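Local coordinates for protein uricase (PDB 2YZC) that catalyses the oxidation of uric acid by oxygen to 5-hydroxyisourate, the step that leads on to allantoin, at residues A[72-77]-A[86-91]; A[112-117]-A[201-206]; A[142-147]-A[193-198]; A[211-216]-A[227-232]. All blocks are in the same frame, centred on the assembly; numbering follows the deposited sequence.

Two contacts join helix to helix, and two join a helix or loop to a strand of the long antiparallel sheet of the uricase chain. Contact 1 is the most buried and chemically the richest, combining a cation-pi stack, a bridging water and apolar packing. Contact 4, the other helix pair, is closer and almost wholly apolar, with its salt bridges kept within each helix; the two lie on opposite sides of the chain's centre. Contacts 2, 3 and 4 are partly buried, and 2 and 3 bury less surface: one aromatic pair, and one valine methyl on a strand. Contact 3 touches contact 1 through Leu90 and contact 2 through Val197, while helix 199-216 serves both contacts 2 and 4.

Contact 1 of 4, residues A[72-77]-A[86-91]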
loop_
_atom_site.group_PDB
_atom_site.type_symbol
_atom_site.label_atom_id
_atom_site.label_comp_id
_atom_site.label_asym_id
_atom_site.label_seq_id
_atom_site.Cartn_x
_atom_site.Cartn_y
_atom_site.Cartn_z
ATOM N N ASN A 72 16.093 3.311 21.882
ATOM C CA ASN A 72 16.096 2.772 23.242
ATOM C C ASN A 72 15.474 3.754 24.229
ATOM O O ASN A 72 14.759 3.358 25.150
ATOM C CB ASN A 72 17.523 2.455 23.709
ATOM C CG ASN A 72 18.139 1.286 22.972
ATOM O OD1 ASN A 72 17.433 0.428 22.441
ATOM N ND2 ASN A 72 19.464 1.230 22.957
ATOM N N THR A 73 15.757 5.038 24.035
ATOM C CA THR A 73 15.242 6.072 24.923
ATOM C C THR A 73 13.719 6.127 24.891
ATOM O O THR A 73 13.080 6.345 25.920
ATOM C CB THR A 73 15.834 7.445 24.558
ATOM O OG1 THR A 73 17.268 7.353 24.553
ATOM C CG2 THR A 73 15.414 8.493 25.573
ATOM N N VAL A 74 13.139 5.920 23.711
ATOM C CA VAL A 74 11.683 5.914 23.566
ATOM C C VAL A 74 11.069 4.811 24.435
ATOM O O VAL A 74 10.111 5.044 25.175
ATOM C CB VAL A 74 11.273 5.676 22.095
ATOM C CG1 VAL A 74 9.766 5.461 21.992
ATOM C CG2 VAL A 74 11.694 6.869 21.248
ATOM N N TYR A 75 11.619 3.606 24.349
ATOM C CA TYR A 75 11.092 2.498 25.142
ATOM C C TYR A 75 11.351 2.696 26.640
ATOM O O TYR A 75 10.486 2.411 27.466
ATOM C CB TYR A 75 11.690 1.171 24.657
ATOM C CG TYR A 75 11.157 0.739 23.304
ATOM C CD1 TYR A 75 9.796 0.499 23.122
ATOM C CD2 TYR A 75 12.005 0.599 22.203
ATOM C CE1 TYR A 75 9.284 0.135 21.878
ATOM C CE2 TYR A 75 11.503 0.231 20.944
ATOM C CZ TYR A 75 10.145 0.004 20.795
ATOM O OH TYR A 75 9.636 -0.347 19.570
ATOM N N ALA A 76 12.535 3.188 26.989
ATOM C CA ALA A 76 12.867 3.418 28.393
ATOM C C ALA A 76 11.905 4.438 28.995
ATOM O O ALA A 76 11.424 4.260 30.115
ATOM C CB ALA A 76 14.310 3.915 28.530
ATOM N N PHE A 77 11.612 5.499 28.251
ATOM C CA PHE A 77 10.706 6.516 28.759
ATOM C C PHE A 77 9.276 6.004 28.848
ATOM O O PHE A 77 8.535 6.407 29.743
ATOM C CB PHE A 77 10.748 7.784 27.890
ATOM C CG PHE A 77 11.925 8.688 28.176
ATOM C CD1 PHE A 77 11.950 9.989 27.680
ATOM C CD2 PHE A 77 13.006 8.244 28.937
ATOM C CE1 PHE A 77 13.030 10.837 27.936
ATOM C CE2 PHE A 77 14.092 9.084 29.199
ATOM C CZ PHE A 77 14.104 10.382 28.697
ATOM N N GLU A 86 1.290 13.862 23.268
ATOM C CA GLU A 86 2.043 15.110 23.241
ATOM C C GLU A 86 2.993 15.229 24.432
ATOM O O GLU A 86 4.127 15.681 24.287
ATOM C CB GLU A 86 1.092 16.311 23.195
ATOM C CG GLU A 86 0.346 16.434 21.878
ATOM C CD GLU A 86 -1.020 15.756 21.887
ATOM O OE1 GLU A 86 -1.186 14.716 22.562
ATOM O OE2 GLU A 86 -1.933 16.268 21.198
ATOM N N GLU A 87 2.540 14.824 25.611
ATOM C CA GLU A 87 3.392 14.902 26.791
ATOM C C GLU A 87 4.549 13.912 26.710
ATOM O O GLU A 87 5.628 14.157 27.249
ATOM C CB GLU A 87 2.552 14.677 28.049
ATOM C CG GLU A 87 1.593 15.834 28.296
ATOM C CD GLU A 87 0.537 15.520 29.328
ATOM O OE1 GLU A 87 0.883 15.395 30.521
ATOM O OE2 GLU A 87 -0.642 15.393 28.937
ATOM N N PHE A 88 4.332 12.798 26.021
ATOM C CA PHE A 88 5.388 11.808 25.856
ATOM C C PHE A 88 6.463 12.426 24.966
ATOM O O PHE A 88 7.656 12.331 25.256
ATOM C CB PHE A 88 4.840 10.541 25.193
ATOM C CG PHE A 88 5.855 9.436 25.055
ATOM C CD1 PHE A 88 6.507 8.923 26.176
ATOM C CD2 PHE A 88 6.144 8.891 23.807
ATOM C CE1 PHE A 88 7.434 7.880 26.055
ATOM C CE2 PHE A 88 7.067 7.848 23.673
ATOM C CZ PHE A 88 7.713 7.341 24.803
ATOM N N LEU A 89 6.037 13.071 23.883
ATOM C CA LEU A 89 6.984 13.689 22.967
ATOM C C LEU A 89 7.756 14.817 23.653
ATOM O O LEU A 89 8.955 14.995 23.413
ATOM C CB LEU A 89 6.257 14.230 21.729
ATOM C CG LEU A 89 5.543 13.210 20.833
ATOM C CD1 LEU A 89 4.868 13.940 19.679
ATOM C CD2 LEU A 89 6.537 12.183 20.304
ATOM N N LEU A 90 7.070 15.577 24.503
ATOM C CA LEU A 90 7.711 16.681 25.218
ATOM C C LEU A 90 8.839 16.170 26.111
ATOM O O LEU A 90 9.903 16.792 26.211
ATOM C CB LEU A 90 6.673 17.443 26.052
ATOM C CG LEU A 90 5.758 18.389 25.259
ATOM C CD1 LEU A 90 4.562 18.813 26.101
ATOM C CD2 LEU A 90 6.565 19.608 24.824
ATOM N N ARG A 91 8.620 15.029 26.750
ATOM C CA ARG A 91 9.652 14.470 27.603
ATOM C C ARG A 91 10.872 14.091 26.764
ATOM O O ARG A 91 12.009 14.397 27.130
ATOM C CB ARG A 91 9.136 13.242 28.351
ATOM C CG ARG A 91 10.163 12.703 29.331
ATOM C CD ARG A 91 9.719 11.439 30.038
ATOM N NE ARG A 91 10.794 10.960 30.905
ATOM C CZ ARG A 91 10.794 9.795 31.540
ATOM N NH1 ARG A 91 9.770 8.965 31.413
ATOM N NH2 ARG A 91 11.826 9.460 32.303
HETATM O O HOH W 1 7.440 8.969 29.952
#
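A cation-pi stack of Arg91 on Phe77, backed by Phe88 against Val74, forms a buried contact between helices 67-78 and 85-99, which follow each other in the chain and lie against the sheet. The Arg91 guanidinium rests flat on the phenyl ring, its plane 6° from that of the ring and CZ 3.8 Å from the Phe77 centroid. With CG anti to the backbone N (chi1 -176°) and the chain extended as far as NE, Arg91 reaches across to helix 67-78. Thr73 CG2 covers the opposite face of the Phe77 ring. A water accepts a hydrogen bond from Arg91 NH1 (2.8 Å) and donates one to Phe77 O (2.8 Å), and Asp80 forms a salt bridge with the same NH1. The tunnelling fold of uricase lays a pair of helices on one side of the sheet; here the segment axes are steeply inclined, at 125°, and come within 10.9 Å. Phe88 lies between them: its CZ points at Val74 O, 3.3 Å away in the ring plane, and its CE1 touches Phe77 CB at 3.8 Å. The Val74 side chain is about 7 Å from that of Lys22, a probable charge-relay residue.

Contact 2 of 4, residues A[112-117]-A[201-206]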
loop_
_atom_site.group_PDB
_atom_site.type_symbol
_atom_site.label_atom_id
_atom_site.label_comp_id
_atom_site.label_asym_id
_atom_site.label_seq_id
_atom_site.Cartn_x
_atom_site.Cartn_y
_atom_site.Cartn_z
ATOM N N GLN A 112 -0.997 8.041 16.695
ATOM C CA GLN A 112 -1.631 7.334 17.801
ATOM C C GLN A 112 -2.762 6.522 17.201
ATOM O O GLN A 112 -3.586 7.059 16.456
ATOM C CB GLN A 112 -2.201 8.312 18.830
ATOM C CG GLN A 112 -2.818 7.629 20.053
ATOM C CD GLN A 112 -3.395 8.620 21.047
ATOM O OE1 GLN A 112 -2.860 9.706 21.232
ATOM N NE2 GLN A 112 -4.488 8.238 21.701
ATOM N N PHE A 113 -2.789 5.232 17.524
ATOM C CA PHE A 113 -3.806 4.324 17.021
ATOM C C PHE A 113 -4.804 4.014 18.125
ATOM O O PHE A 113 -4.422 3.717 19.260
ATOM C CB PHE A 113 -3.145 3.043 16.512
ATOM C CG PHE A 113 -2.030 3.293 15.535
ATOM C CD1 PHE A 113 -0.716 2.989 15.866
ATOM C CD2 PHE A 113 -2.292 3.878 14.301
ATOM C CE1 PHE A 113 0.329 3.268 14.980
ATOM C CE2 PHE A 113 -1.258 4.162 13.408
ATOM C CZ PHE A 113 0.055 3.856 13.750
ATOM N N PHE A 114 -6.085 4.078 17.787
ATOM C CA PHE A 114 -7.131 3.838 18.768
ATOM C C PHE A 114 -7.611 2.399 18.862
ATOM O O PHE A 114 -7.655 1.673 17.865
ATOM C CB PHE A 114 -8.322 4.756 18.491
ATOM C CG PHE A 114 -7.982 6.219 18.568
ATOM C CD1 PHE A 114 -7.870 6.986 17.414
ATOM C CD2 PHE A 114 -7.736 6.822 19.798
ATOM C CE1 PHE A 114 -7.516 8.336 17.484
ATOM C CE2 PHE A 114 -7.380 8.169 19.881
ATOM C CZ PHE A 114 -7.271 8.927 18.721
ATOM N N TRP A 115 -7.974 2.009 20.083
ATOM C CA TRP A 115 -8.473 0.677 20.376
ATOM C C TRP A 115 -9.753 0.781 21.202
ATOM O O TRP A 115 -9.905 1.690 22.023
ATOM C CB TRP A 115 -7.446 -0.126 21.183
ATOM C CG TRP A 115 -6.207 -0.513 20.428
ATOM C CD1 TRP A 115 -5.091 0.250 20.228
ATOM C CD2 TRP A 115 -5.962 -1.763 19.773
ATOM N NE1 TRP A 115 -4.165 -0.448 19.493
ATOM C CE2 TRP A 115 -4.671 -1.688 19.200
ATOM C CE3 TRP A 115 -6.705 -2.941 19.615
ATOM C CZ2 TRP A 115 -4.106 -2.746 18.479
ATOM C CZ3 TRP A 115 -6.142 -3.997 18.895
ATOM C CH2 TRP A 115 -4.856 -3.889 18.336
ATOM N N ASP A 116 -10.668 -0.151 20.972
ATOM C CA ASP A 116 -11.920 -0.209 21.719
ATOM C C ASP A 116 -11.933 -1.551 22.438
ATOM O O ASP A 116 -11.370 -2.523 21.941
ATOM C CB ASP A 116 -13.128 -0.143 20.780
ATOM C CG ASP A 116 -13.181 1.147 19.991
ATOM O OD1 ASP A 116 -13.001 2.224 20.598
ATOM O OD2 ASP A 116 -13.413 1.083 18.767
ATOM N N ARG A 117 -12.563 -1.607 23.605
ATOM C CA ARG A 117 -12.651 -2.865 24.335
ATOM C C ARG A 117 -13.662 -3.750 23.627
ATOM O O ARG A 117 -14.596 -3.252 22.998
ATOM C CB ARG A 117 -13.128 -2.636 25.774
ATOM C CG ARG A 117 -12.154 -1.890 26.663
ATOM C CD ARG A 117 -12.718 -1.707 28.073
ATOM N NE ARG A 117 -11.839 -0.853 28.866
ATOM C CZ ARG A 117 -10.683 -1.250 29.392
ATOM N NH1 ARG A 117 -10.264 -2.499 29.226
ATOM N NH2 ARG A 117 -9.933 -0.386 30.060
ATOM N N ALA A 201 -8.713 16.297 25.467
ATOM C CA ALA A 201 -9.986 17.007 25.392
ATOM C C ALA A 201 -10.078 17.889 24.150
ATOM O O ALA A 201 -11.123 17.948 23.499
ATOM C CB ALA A 201 -10.202 17.848 26.652
ATOM N N VAL A 202 -8.991 18.575 23.817
ATOM C CA VAL A 202 -9.005 19.434 22.639
ATOM C C VAL A 202 -9.080 18.597 21.365
ATOM O O VAL A 202 -9.816 18.936 20.441
ATOM C CB VAL A 202 -7.767 20.356 22.603
ATOM C CG1 VAL A 202 -7.739 21.154 21.303
ATOM C CG2 VAL A 202 -7.810 21.304 23.795
ATOM N N TYR A 203 -8.336 17.495 21.306
ATOM C CA TYR A 203 -8.405 16.652 20.113
ATOM C C TYR A 203 -9.847 16.198 19.889
ATOM O O TYR A 203 -10.359 16.266 18.772
ATOM C CB TYR A 203 -7.488 15.429 20.241
ATOM C CG TYR A 203 -7.672 14.417 19.128
ATOM C CD1 TYR A 203 -8.590 13.374 19.248
ATOM C CD2 TYR A 203 -6.940 14.515 17.945
ATOM C CE1 TYR A 203 -8.772 12.448 18.214
ATOM C CE2 TYR A 203 -7.115 13.602 16.911
ATOM C CZ TYR A 203 -8.029 12.570 17.052
ATOM O OH TYR A 203 -8.183 11.651 16.035
ATOM N N ALA A 204 -10.507 15.747 20.952
ATOM C CA ALA A 204 -11.889 15.286 20.840
ATOM C C ALA A 204 -12.807 16.416 20.387
ATOM O O ALA A 204 -13.684 16.221 19.545
ATOM C CB ALA A 204 -12.370 14.724 22.177
ATOM N N SER A 205 -12.607 17.604 20.947
ATOM C CA SER A 205 -13.428 18.746 20.580
ATOM C C SER A 205 -13.209 19.142 19.125
ATOM O O SER A 205 -14.168 19.396 18.391
ATOM C CB SER A 205 -13.110 19.943 21.478
ATOM O OG SER A 205 -13.755 21.104 20.987
ATOM N N VAL A 206 -11.946 19.208 18.717
ATOM C CA VAL A 206 -11.613 19.586 17.350
ATOM C C VAL A 206 -12.222 18.587 16.367
ATOM O O VAL A 206 -12.856 18.978 15.387
ATOM C CB VAL A 206 -10.076 19.685 17.168
ATOM C CG1 VAL A 206 -9.715 19.844 15.700
ATOM C CG2 VAL A 206 -9.553 20.895 17.949
#
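Phe114 and Tyr203 reach toward each other from opposite directions and meet through Phe114 CE1 and CZ and the hydroxyl side of Tyr203. The Tyr203 hydroxyl lies beside the rim of the phenyl ring, near its plane, with OH 3.7 Å from Phe114 CE1. Phe114 CZ in turn approaches Tyr203 CE1 at 3.9 Å. The ring planes are inclined by 36° and the centroids stand 5.9 Å apart, so the rings meet at a slant. The backbones are far apart, with 12.6 Å between the CA atoms of Phe114 and Ala204, so two long aromatic side chains do all the bridging between strand and helix.

In Tyr203, CG anti to the backbone N (chi1 171°) carries the ring on toward the strand, and its polar end is held by a hydrogen bond between OH and Glu131 OE2. The hydroxyl thus has a polar partner while its flank packs on carbon. Phe114 is positioned by its strand, whose backbone is hydrogen-bonded to Asn128, and its ring also lies against Glu131 and Arg133; the Tyr203 side chain touches Arg133 too.

Further out, side chains alternate along the strand. Phe113 and Trp115 project to the face away from the helix, where Trp115 NE1 is hydrogen-bonded to Asp41 OD2 and the indole packs on Leu156 of a second subunit. Strand 103-117 is flanked by strands 38-50, 124-129 and 131-140 of the antiparallel sheet, and helix 199-216 packs on that sheet beside strand 131-140, as helices do in the tunnelling fold.

Contact 3 of 4, residues A[142-147]-A[193-198]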
loop_
_atom_site.group_PDB
_atom_site.type_symbol
_atom_site.label_atom_id
_atom_site.label_comp_id
_atom_site.label_asym_id
_atom_site.label_seq_id
_atom_site.Cartn_x
_atom_site.Cartn_y
_atom_site.Cartn_z
ATOM N N SER A 142 14.602 27.380 23.508
ATOM C CA SER A 142 13.651 27.174 24.592
ATOM C C SER A 142 12.217 27.117 24.069
ATOM O O SER A 142 11.283 26.860 24.827
ATOM C CB SER A 142 13.790 28.286 25.642
ATOM O OG SER A 142 13.621 29.571 25.070
ATOM N N GLU A 143 12.044 27.341 22.768
ATOM C CA GLU A 143 10.708 27.314 22.183
ATOM C C GLU A 143 10.242 25.893 21.895
ATOM O O GLU A 143 10.962 25.103 21.280
ATOM C CB GLU A 143 10.660 28.119 20.880
ATOM C CG GLU A 143 9.236 28.448 20.442
ATOM C CD GLU A 143 9.132 28.908 18.993
ATOM O OE1 GLU A 143 9.977 29.715 18.546
ATOM O OE2 GLU A 143 8.187 28.468 18.303
ATOM N N GLN A 144 9.033 25.582 22.347
ATOM C CA GLN A 144 8.423 24.277 22.134
ATOM C C GLN A 144 7.134 24.494 21.341
ATOM O O GLN A 144 6.197 25.124 21.834
ATOM C CB GLN A 144 8.110 23.630 23.478
ATOM C CG GLN A 144 9.350 23.218 24.250
ATOM C CD GLN A 144 9.109 23.143 25.741
ATOM O OE1 GLN A 144 7.986 22.918 26.189
ATOM N NE2 GLN A 144 10.171 23.315 26.520
ATOM N N ALA A 145 7.096 23.986 20.110
ATOM C CA ALA A 145 5.923 24.141 19.249
ATOM C C ALA A 145 5.290 22.784 18.991
ATOM O O ALA A 145 5.986 21.831 18.635
ATOM C CB ALA A 145 6.326 24.778 17.934
ATOM N N ILE A 146 3.971 22.711 19.164
ATOM C CA ILE A 146 3.229 21.473 18.963
ATOM C C ILE A 146 2.092 21.599 17.954
ATOM O O ILE A 146 1.290 22.544 18.005
ATOM C CB ILE A 146 2.617 20.971 20.287
ATOM C CG1 ILE A 146 3.727 20.685 21.297
ATOM C CG2 ILE A 146 1.784 19.724 20.037
ATOM C CD1 ILE A 146 3.208 20.327 22.677
ATOM N N VAL A 147 2.035 20.633 17.042
ATOM C CA VAL A 147 0.994 20.560 16.023
ATOM C C VAL A 147 0.312 19.203 16.169
ATOM O O VAL A 147 0.965 18.165 16.058
ATOM C CB VAL A 147 1.585 20.667 14.589
ATOM C CG1 VAL A 147 0.531 20.279 13.546
ATOM C CG2 VAL A 147 2.077 22.088 14.330
ATOM N N ASN A 193 -0.622 27.500 20.487
ATOM C CA ASN A 193 0.225 28.646 20.796
ATOM C C ASN A 193 0.786 28.531 22.212
ATOM O O ASN A 193 1.421 29.458 22.721
ATOM C CB ASN A 193 -0.556 29.958 20.623
ATOM C CG ASN A 193 -1.908 29.936 21.302
ATOM O OD1 ASN A 193 -2.895 30.432 20.751
ATOM N ND2 ASN A 193 -1.966 29.382 22.504
ATOM N N THR A 194 0.555 27.375 22.832
ATOM C CA THR A 194 1.028 27.098 24.186
ATOM C C THR A 194 1.045 25.591 24.417
ATOM O O THR A 194 0.271 24.864 23.800
ATOM C CB THR A 194 0.107 27.725 25.246
ATOM O OG1 THR A 194 0.552 27.336 26.550
ATOM C CG2 THR A 194 -1.333 27.254 25.052
ATOM N N VAL A 195 1.918 25.123 25.306
ATOM C CA VAL A 195 1.988 23.694 25.592
ATOM C C VAL A 195 1.082 23.292 26.755
ATOM O O VAL A 195 0.981 22.111 27.079
ATOM C CB VAL A 195 3.436 23.232 25.909
ATOM C CG1 VAL A 195 4.348 23.537 24.728
ATOM C CG2 VAL A 195 3.943 23.913 27.170
ATOM N N GLU A 196 0.422 24.256 27.390
ATOM C CA GLU A 196 -0.467 23.901 28.488
ATOM C C GLU A 196 -1.879 23.727 27.939
ATOM O O GLU A 196 -2.729 24.617 28.008
ATOM C CB GLU A 196 -0.408 24.941 29.618
ATOM C CG GLU A 196 -1.035 26.282 29.341
ATOM C CD GLU A 196 -0.814 27.264 30.488
ATOM O OE1 GLU A 196 0.303 27.821 30.588
ATOM O OE2 GLU A 196 -1.753 27.467 31.291
ATOM N N VAL A 197 -2.102 22.545 27.378
ATOM C CA VAL A 197 -3.369 22.183 26.764
ATOM C C VAL A 197 -3.842 20.839 27.309
ATOM O O VAL A 197 -3.026 20.018 27.726
ATOM C CB VAL A 197 -3.192 22.024 25.230
ATOM C CG1 VAL A 197 -4.535 21.810 24.560
ATOM C CG2 VAL A 197 -2.479 23.234 24.652
ATOM N N ASP A 198 -5.154 20.625 27.327
ATOM C CA ASP A 198 -5.702 19.339 27.755
ATOM C C ASP A 198 -5.748 18.655 26.393
ATOM O O ASP A 198 -6.779 18.645 25.731
ATOM C CB ASP A 198 -7.122 19.497 28.308
ATOM C CG ASP A 198 -7.725 18.178 28.764
ATOM O OD1 ASP A 198 -7.366 17.126 28.195
ATOM O OD2 ASP A 198 -8.574 18.188 29.682
#
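Val195 packs on strand 143-157 from the loop that links strand 182-192 to helix 199-216, a strand-to-helix connection folded back on its own sheet. One methyl, CG1, carries the whole contact. It lies 3.8 Å from the carbonyl oxygen Gln144 O, 4.0 Å from Gln144 CB, and 4.0 Å from Ile146 CD1. The valine and isoleucine side chains cross at about a right angle. With CG1 anti to the carbonyl carbon (chi1 -59°), Val195 turns this methyl onto the strand and leaves CG2 in the crowded position between its backbone N and carbonyl carbon.

On the strand, Gln144 and Ile146 both point toward the loop, while Ala145 between them points the other way, the alternation expected of a strand. Ile146 reaches out with an extended chain (chi2 174°), and the same CD1 also meets Leu90 of helix 85-99. Gln144 packs on Leu90 and Lys94 of that helix, so loop and helix meet the same face of the strand. Backbone bonds tie Ile146 to Tyr192 on one neighbouring strand and Ala145 to Glu138 on another.

Local bonds accompany the turn that presents Val195. Thr194 OG1 accepts the amide of Glu196 at 3.2 Å in a nearly straight bond (174°), and a weak bond joins Val197 N to Val195 O. Asp198 OD1 then caps Ala201 N at the start of the helix. An ST turn, an inverse gamma turn centred on Glu196 and an Asp N-cap thus succeed one another as the chain passes from strand to helix.

Contact 4 of 4, residues A[211-216]-A[227-232]; sequences LKAFAE and YEMGRA
Met229 turns its CG anti to the carbonyl carbon (chi1 -72°), and the chain runs on extended before bending at the thioether, which lays CG and SD along helix 211-216. Phe214 has CG anti to its backbone N (chi1 172°), sending the ring away from the partner helix and leaving CB to meet Met229 SD at 4.0 Å; the sulfur sits near the ring plane, at its edge. Ala213 makes the closest approach: its CB is 3.5 Å from Met229 CA and 3.6 Å from Met229 CG. A methyl this small lets the backbones come together, the Ala213 and Met229 CA atoms being 5.0 Å apart and the segment axes 8.3 Å, at 146°. Salt bridges stay within each helix: Lys212 NZ meets Glu216 OE1 at 2.7 Å, and Arg231 NH2 meets Glu228 OE2 at 2.7 Å on the oxygen's syn lone pair, tilted from the guanidinium plane. These helices, 199-216 and 222-236, form an antiparallel pair of the tunnelling fold. The Phe214 ring packs against Val155 and Lys157 of strand 143-157, Leu182 and Thr184 of strand 182-192, and Ile118 of a second subunit, while Tyr227 and Arg231 touch a third.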
loop_
_atom_site.group_PDB
_atom_site.type_symbol
_atom_site.label_atom_id
_atom_site.label_comp_id
_atom_site.label_asym_id
_atom_site.label_seq_id
_atom_site.Cartn_x
_atom_site.Cartn_y
_atom_site.Cartn_z
ATOM N N LEU A 211 -16.222 17.544 12.107
ATOM C CA LEU A 211 -17.290 16.673 11.630
ATOM C C LEU A 211 -18.605 17.440 11.547
ATOM O O LEU A 211 -19.362 17.292 10.586
ATOM C CB LEU A 211 -17.439 15.477 12.572
ATOM C CG LEU A 211 -16.995 14.079 12.118
ATOM C CD1 LEU A 211 -15.942 14.151 11.028
ATOM C CD2 LEU A 211 -16.489 13.312 13.334
ATOM N N LYS A 212 -18.862 18.264 12.560
ATOM C CA LYS A 212 -20.085 19.058 12.624
ATOM C C LYS A 212 -20.178 20.072 11.491
ATOM O O LYS A 212 -21.219 20.194 10.844
ATOM C CB LYS A 212 -20.173 19.785 13.968
ATOM C CG LYS A 212 -21.386 20.702 14.106
ATOM C CD LYS A 212 -21.368 21.435 15.442
ATOM C CE LYS A 212 -22.523 22.420 15.561
ATOM N NZ LYS A 212 -23.846 21.738 15.493
ATOM N N ALA A 213 -19.094 20.806 11.257
ATOM C CA ALA A 213 -19.076 21.806 10.195
ATOM C C ALA A 213 -19.204 21.135 8.833
ATOM O O ALA A 213 -19.899 21.633 7.950
ATOM C CB ALA A 213 -17.790 22.622 10.259
ATOM N N PHE A 214 -18.529 20.003 8.659
ATOM C CA PHE A 214 -18.609 19.298 7.392
ATOM C C PHE A 214 -20.049 18.858 7.116
ATOM O O PHE A 214 -20.575 19.060 6.023
ATOM C CB PHE A 214 -17.703 18.063 7.393
ATOM C CG PHE A 214 -17.889 17.187 6.184
ATOM C CD1 PHE A 214 -17.319 17.537 4.960
ATOM C CD2 PHE A 214 -18.702 16.061 6.247
ATOM C CE1 PHE A 214 -17.563 16.775 3.813
ATOM C CE2 PHE A 214 -18.955 15.291 5.109
ATOM C CZ PHE A 214 -18.384 15.650 3.888
ATOM N N ALA A 215 -20.690 18.272 8.123
ATOM C CA ALA A 215 -22.050 17.769 7.973
ATOM C C ALA A 215 -23.177 18.795 7.893
ATOM O O ALA A 215 -24.110 18.627 7.107
ATOM C CB ALA A 215 -22.349 16.778 9.094
ATOM N N GLU A 216 -23.094 19.855 8.688
ATOM C CA GLU A 216 -24.160 20.849 8.726
ATOM C C GLU A 216 -24.047 22.039 7.779
ATOM O O GLU A 216 -25.013 22.776 7.595
ATOM C CB GLU A 216 -24.337 21.338 10.164
ATOM C CG GLU A 216 -24.448 20.193 11.167
ATOM C CD GLU A 216 -24.816 20.657 12.567
ATOM O OE1 GLU A 216 -24.585 21.844 12.881
ATOM O OE2 GLU A 216 -25.324 19.829 13.357
ATOM N N TYR A 227 -13.475 26.140 4.905
ATOM C CA TYR A 227 -13.340 27.383 5.649
ATOM C C TYR A 227 -14.182 27.311 6.923
ATOM O O TYR A 227 -13.712 27.674 7.995
ATOM C CB TYR A 227 -13.778 28.568 4.783
ATOM C CG TYR A 227 -13.705 29.900 5.490
ATOM C CD1 TYR A 227 -12.492 30.563 5.649
ATOM C CD2 TYR A 227 -14.850 30.480 6.027
ATOM C CE1 TYR A 227 -12.423 31.779 6.331
ATOM C CE2 TYR A 227 -14.793 31.688 6.708
ATOM C CZ TYR A 227 -13.579 32.330 6.858
ATOM O OH TYR A 227 -13.530 33.517 7.550
ATOM N N GLU A 228 -15.421 26.834 6.807
ATOM C CA GLU A 228 -16.304 26.716 7.968
ATOM C C GLU A 228 -15.743 25.750 9.012
ATOM O O GLU A 228 -15.869 25.982 10.218
ATOM C CB GLU A 228 -17.698 26.262 7.532
ATOM C CG GLU A 228 -18.436 27.318 6.723
ATOM C CD GLU A 228 -18.571 28.636 7.475
ATOM O OE1 GLU A 228 -18.334 29.698 6.861
ATOM O OE2 GLU A 228 -18.919 28.614 8.674
ATOM N N MET A 229 -15.137 24.659 8.551
ATOM C CA MET A 229 -14.536 23.691 9.466
ATOM C C MET A 229 -13.405 24.367 10.248
ATOM O O MET A 229 -13.326 24.254 11.469
ATOM C CB MET A 229 -13.995 22.488 8.682
ATOM C CG MET A 229 -15.088 21.578 8.119
ATOM S SD MET A 229 -14.517 20.433 6.831
ATOM C CE MET A 229 -13.405 19.359 7.788
ATOM N N GLY A 230 -12.538 25.085 9.539
ATOM C CA GLY A 230 -11.432 25.762 10.193
ATOM C C GLY A 230 -11.847 26.878 11.137
ATOM O O GLY A 230 -11.274 27.026 12.217
ATOM N N ARG A 231 -12.842 27.664 10.733
ATOM C CA ARG A 231 -13.325 28.774 11.548
ATOM C C ARG A 231 -13.894 28.285 12.876
ATOM O O ARG A 231 -13.645 28.878 13.923
ATOM C CB ARG A 231 -14.401 29.567 10.788
ATOM C CG ARG A 231 -14.913 30.792 11.537
ATOM C CD ARG A 231 -15.786 31.676 10.644
ATOM N NE ARG A 231 -17.065 31.055 10.311
ATOM C CZ ARG A 231 -18.074 30.908 11.166
ATOM N NH1 ARG A 231 -17.960 31.339 12.414
ATOM N NH2 ARG A 231 -19.203 30.332 10.771
ATOM N N ALA A 232 -14.660 27.202 12.829
ATOM C CA ALA A 232 -15.257 26.644 14.037
ATOM C C ALA A 232 -14.183 26.273 15.060
ATOM O O ALA A 232 -14.366 26.460 16.262
ATOM C CB ALA A 232 -16.091 25.410 13.685
#